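Local coordinates for XRE-family like protein (Pseudomonas syringae pv. tomato, PDB 3F6W), which probably binds DNA through an all-helical helix-turn-helix domain of the XRE family, consistent with a role as a transcriptional regulator, at residues 21-24 and 29-32; 17-22 and 60-65. All blocks are in the same frame, centred on the assembly; numbering follows the deposited sequence.

Interaction 1 (21-24 and 29-32); sequences EARS and TQKE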
loop_
_atom_site.group_PDB
_atom_site.type_symbol
_atom_site.label_atom_id
_atom_site.label_comp_id
_atom_site.label_asym_id
_atom_site.label_seq_id
_atom_site.Cartn_x
_atom_site.Cartn_y
_atom_site.Cartn_z
ATOM N N GLU A 21 -11.477 -8.367 10.577
ATOM C CA GLU A 21 -12.893 -8.028 10.447
ATOM C C GLU A 21 -13.742 -9.296 10.310
ATOM O O GLU A 21 -14.797 -9.433 10.942
ATOM C CB GLU A 21 -13.099 -7.155 9.219
ATOM C CG GLU A 21 -14.514 -6.655 9.014
ATOM C CD GLU A 21 -14.534 -5.554 7.965
ATOM O OE1 GLU A 21 -14.422 -5.886 6.771
ATOM O OE2 GLU A 21 -14.628 -4.368 8.335
ATOM N N ALA A 22 -13.290 -10.217 9.460
ATOM C CA ALA A 22 -14.039 -11.452 9.211
ATOM C C ALA A 22 -14.111 -12.356 10.440
ATOM O O ALA A 22 -15.177 -12.896 10.754
ATOM C CB ALA A 22 -13.470 -12.211 8.010
ATOM N N ARG A 23 -12.996 -12.528 11.145
ATOM C CA ARG A 23 -13.038 -13.404 12.324
ATOM C C ARG A 23 -13.932 -12.807 13.404
ATOM O O ARG A 23 -14.755 -13.502 14.013
ATOM C CB ARG A 23 -11.645 -13.682 12.903
ATOM C CG ARG A 23 -11.716 -14.567 14.161
ATOM C CD ARG A 23 -10.347 -14.876 14.768
ATOM N NE ARG A 23 -9.658 -13.689 15.276
ATOM C CZ ARG A 23 -10.009 -13.011 16.363
ATOM N NH1 ARG A 23 -11.068 -13.381 17.072
ATOM N NH2 ARG A 23 -9.301 -11.954 16.737
ATOM N N SER A 24 -13.758 -11.512 13.638
ATOM C CA SER A 24 -14.592 -10.794 14.593
ATOM C C SER A 24 -16.075 -10.895 14.234
ATOM O O SER A 24 -16.915 -11.088 15.108
ATOM C CB SER A 24 -14.171 -9.322 14.684
ATOM O OG SER A 24 -15.065 -8.583 15.511
ATOM N N THR A 29 -13.280 -16.730 18.552
ATOM C CA THR A 29 -12.059 -16.265 19.204
ATOM C C THR A 29 -10.831 -16.831 18.487
ATOM O O THR A 29 -10.940 -17.793 17.720
ATOM C CB THR A 29 -11.973 -16.757 20.660
ATOM O OG1 THR A 29 -12.071 -18.191 20.673
ATOM C CG2 THR A 29 -13.089 -16.145 21.510
ATOM N N GLN A 30 -9.666 -16.253 18.757
ATOM C CA GLN A 30 -8.420 -16.803 18.231
ATOM C C GLN A 30 -8.251 -18.264 18.675
ATOM O O GLN A 30 -7.940 -19.137 17.869
ATOM C CB GLN A 30 -7.224 -15.987 18.713
ATOM C CG GLN A 30 -7.220 -14.545 18.258
ATOM C CD GLN A 30 -5.949 -13.845 18.643
ATOM O OE1 GLN A 30 -5.305 -14.212 19.621
ATOM N NE2 GLN A 30 -5.573 -12.829 17.877
ATOM N N LYS A 31 -8.465 -18.518 19.962
ATOM C CA LYS A 31 -8.315 -19.862 20.511
ATOM C C LYS A 31 -9.209 -20.858 19.776
ATOM O O LYS A 31 -8.783 -21.959 19.437
ATOM C CB LYS A 31 -8.610 -19.856 22.012
ATOM C CG LYS A 31 -8.397 -21.187 22.707
ATOM C CD LYS A 31 -8.526 -21.025 24.215
ATOM C CE LYS A 31 -8.295 -22.340 24.947
ATOM N NZ LYS A 31 -9.461 -23.260 24.826
ATOM N N GLU A 32 -10.442 -20.449 19.494
ATOM C CA GLU A 32 -11.381 -21.286 18.753
ATOM C C GLU A 32 -10.960 -21.509 17.296
ATOM O O GLU A 32 -11.085 -22.617 16.772
ATOM C CB GLU A 32 -12.784 -20.679 18.806
ATOM C CG GLU A 32 -13.803 -21.358 17.904
ATOM C CD GLU A 32 -14.316 -22.664 18.470
ATOM O OE1 GLU A 32 -15.001 -23.403 17.733
ATOM O OE2 GLU A 32 -14.039 -22.952 19.653
#
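The guanidinium of Arg23 lies against the start of helix 30-37, where the side chain and backbone N of Gln30 cover the same face of the flat group. Gln30 CG stands 3.6 Å above the guanidinium plane, displaced toward its rim, and approaches Arg23 NH2 to 3.7 Å. On that face Gln30 N also comes within 3.6 Å of Arg23 NH1, while Thr29 CA meets the same nitrogen obliquely. All of this is van der Waals packing: no hydrogen bond joins the two segments directly. Arg23 gets there by leaving helix 3-26 fully extended, with CG opposite the backbone N (chi1 178°), and then folding at chi3 (65°), which turns the guanidinium broadside to Gln30. The Gln30 side chain crosses it at a slant, its amide plane turned 69° from that of the guanidinium, so the two flat ends do not stack; Gln30 NE2 stays 4.0 Å from Arg23 NH2. Both polar ends are instead drawn to a third residue. Arg23 NE forms a salt bridge with Glu48 OE2 and Gln30 NE2 a hydrogen bond with Glu48 OE1, so one carboxylate fixes the two groups side by side. Arg23 NH1 also bonds to Ile28 O, and Gln30 OE1 accepts from Gln41 NE2. Just ahead of Gln30, Thr29 is the N-cap of helix 30-37: its OG1 accepts a somewhat bent hydrogen bond from Glu32 N at 3.0 Å, closing the first turn. Arg23 of helix 3-26 paired with Glu48, the last residue of helix 41-48, beside Gln30 opening helix 30-37, recalls the phage-repressor class of helix-turn-helix domains; here helices 30-37 and 41-48 would form the DNA-binding motif.

Interaction 2 (17-22 and 60-65); sequences DLLLEA and MDFCRG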
loop_
_atom_site.group_PDB
_atom_site.type_symbol
_atom_site.label_atom_id
_atom_site.label_comp_id
_atom_site.label_asym_id
_atom_site.label_seq_id
_atom_site.Cartn_x
_atom_site.Cartn_y
_atom_site.Cartn_z
ATOM N N ASP A 17 -6.236 -6.821 7.930
ATOM C CA ASP A 17 -7.360 -5.995 8.397
ATOM C C ASP A 17 -8.677 -6.687 8.044
ATOM O O ASP A 17 -9.563 -6.857 8.895
ATOM C CB ASP A 17 -7.256 -4.604 7.735
ATOM C CG ASP A 17 -8.170 -3.546 8.366
ATOM O OD1 ASP A 17 -8.741 -3.788 9.458
ATOM O OD2 ASP A 17 -8.292 -2.441 7.758
ATOM N N LEU A 18 -8.806 -7.106 6.787
ATOM C CA LEU A 18 -10.011 -7.807 6.346
ATOM C C LEU A 18 -10.225 -9.114 7.075
ATOM O O LEU A 18 -11.367 -9.477 7.378
ATOM C CB LEU A 18 -9.994 -8.052 4.833
ATOM C CG LEU A 18 -10.062 -6.772 3.987
ATOM C CD1 LEU A 18 -9.700 -7.069 2.533
ATOM C CD2 LEU A 18 -11.443 -6.111 4.098
ATOM N N LEU A 19 -9.139 -9.830 7.360
ATOM C CA LEU A 19 -9.272 -11.127 8.021
ATOM C C LEU A 19 -9.713 -10.958 9.460
ATOM O O LEU A 19 -10.476 -11.777 9.985
ATOM C CB LEU A 19 -7.953 -11.900 8.011
ATOM C CG LEU A 19 -7.564 -12.595 6.712
ATOM C CD1 LEU A 19 -6.146 -13.127 6.818
ATOM C CD2 LEU A 19 -8.538 -13.722 6.408
ATOM N N LEU A 20 -9.210 -9.913 10.105
ATOM C CA LEU A 20 -9.605 -9.636 11.480
ATOM C C LEU A 20 -11.080 -9.241 11.499
ATOM O O LEU A 20 -11.849 -9.725 12.327
ATOM C CB LEU A 20 -8.734 -8.538 12.090
ATOM C CG LEU A 20 -9.078 -8.061 13.499
ATOM C CD1 LEU A 20 -9.028 -9.232 14.482
ATOM C CD2 LEU A 20 -8.106 -6.968 13.921
ATOM N N GLU A 21 -11.477 -8.367 10.577
ATOM C CA GLU A 21 -12.893 -8.028 10.447
ATOM C C GLU A 21 -13.742 -9.296 10.310
ATOM O O GLU A 21 -14.797 -9.433 10.942
ATOM C CB GLU A 21 -13.099 -7.155 9.219
ATOM C CG GLU A 21 -14.514 -6.655 9.014
ATOM C CD GLU A 21 -14.534 -5.554 7.965
ATOM O OE1 GLU A 21 -14.422 -5.886 6.771
ATOM O OE2 GLU A 21 -14.628 -4.368 8.335
ATOM N N ALA A 22 -13.290 -10.217 9.460
ATOM C CA ALA A 22 -14.039 -11.452 9.211
ATOM C C ALA A 22 -14.111 -12.356 10.440
ATOM O O ALA A 22 -15.177 -12.896 10.754
ATOM C CB ALA A 22 -13.470 -12.211 8.010
HETATM N N MSE A 60 -6.021 -19.955 2.778
HETATM C CA MSE A 60 -7.244 -20.662 2.437
HETATM C C MSE A 60 -7.838 -21.317 3.686
HETATM O O MSE A 60 -9.036 -21.201 3.933
HETATM C CB MSE A 60 -7.013 -21.684 1.314
HETATM C CG MSE A 60 -6.723 -21.042 -0.043
HETATM SE SE MSE A 60 -6.864 -22.335 -1.510
HETATM C CE MSE A 60 -5.334 -23.464 -1.043
ATOM N N ASP A 61 -7.004 -21.985 4.487
ATOM C CA ASP A 61 -7.514 -22.743 5.639
ATOM C C ASP A 61 -8.050 -21.803 6.723
ATOM O O ASP A 61 -9.046 -22.095 7.397
ATOM C CB ASP A 61 -6.412 -23.634 6.246
ATOM C CG ASP A 61 -5.950 -24.753 5.300
ATOM O OD1 ASP A 61 -6.581 -24.977 4.240
ATOM O OD2 ASP A 61 -4.931 -25.407 5.620
ATOM N N PHE A 62 -7.360 -20.680 6.891
ATOM C CA PHE A 62 -7.722 -19.654 7.872
ATOM C C PHE A 62 -9.131 -19.160 7.535
ATOM O O PHE A 62 -10.016 -19.106 8.397
ATOM C CB PHE A 62 -6.697 -18.516 7.763
ATOM C CG PHE A 62 -6.676 -17.560 8.935
ATOM C CD1 PHE A 62 -5.693 -17.654 9.909
ATOM C CD2 PHE A 62 -7.598 -16.521 9.016
ATOM C CE1 PHE A 62 -5.650 -16.748 10.968
ATOM C CE2 PHE A 62 -7.560 -15.613 10.066
ATOM C CZ PHE A 62 -6.586 -15.729 11.044
ATOM N N CYS A 63 -9.337 -18.827 6.266
ATOM C CA CYS A 63 -10.644 -18.394 5.778
ATOM C C CYS A 63 -11.741 -19.431 6.032
ATOM O O CYS A 63 -12.810 -19.108 6.576
ATOM C CB CYS A 63 -10.570 -18.079 4.279
ATOM S SG CYS A 63 -9.725 -16.506 3.897
ATOM N N ARG A 64 -11.481 -20.677 5.638
ATOM C CA ARG A 64 -12.462 -21.736 5.847
ATOM C C ARG A 64 -12.766 -21.876 7.336
ATOM O O ARG A 64 -13.909 -22.113 7.723
ATOM C CB ARG A 64 -11.993 -23.072 5.249
ATOM C CG ARG A 64 -12.466 -23.330 3.821
ATOM C CD ARG A 64 -11.749 -22.453 2.830
ATOM N NE ARG A 64 -12.199 -22.641 1.453
ATOM C CZ ARG A 64 -11.503 -23.276 0.512
ATOM N NH1 ARG A 64 -10.324 -23.812 0.795
ATOM N NH2 ARG A 64 -11.989 -23.386 -0.717
ATOM N N GLY A 65 -11.747 -21.706 8.169
ATOM C CA GLY A 65 -11.922 -21.847 9.608
ATOM C C GLY A 65 -12.859 -20.794 10.191
ATOM O O GLY A 65 -13.550 -21.028 11.185
#
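In the hydrophobic core of the helix-turn-helix domain, Leu19 of helix 3-26 is set against Phe62 and Cys63 of helix 56-66. All three side chains are buried, and the backbones come nearest at Leu19 CA and Cys63 CA, 7.7 Å apart. Leu19 and Phe62 both leave their helices toward the partner. Their side chains run diagonally to each other, the leucine methyl meeting the phenyl ring obliquely. With CG beside the backbone N and anti to the carbonyl carbon (chi1 -78°), Leu19 sends one branch, CD2, into the interface. Phe62 takes the other course, its ring anti to its own backbone N (chi1 -164°), which carries it across to helix 3-26. Around this centre Leu19 also touches Phe59, Leu54 and Leu73, while the Phe62 side chain packs on Thr47 and Glu48 of helix 41-48, so the putative recognition helix shares the same core. Cys63 also touches Thr68 and Pro70. The leucine methyl serves both partners across the contact: Leu19 CD2 lies 3.9 Å from Phe62 CD2 and, at the same 3.9 Å, from Cys63 SG.

From the N terminus the chain runs up the long helix 3-26, and both contacts start from its C-terminal half; their segments overlap at Glu21 and Ala22, though the touching residues are Leu19 and Arg23. Interaction 1 closes a short loop: four residues separate its segments, the last two of helix 3-26 and two of the turn. Interaction 2 closes a far longer one, returning after helices 30-37 and 41-48 to helix 56-66; in sequence the Arg23 contact lies wholly between Leu19 and Phe62. Their centres lie about 8 Å apart, one contact at the surface and one in the core. Glu48 of helix 41-48 joins them, reaching Arg23 and Gln30 as well as packing on Phe62.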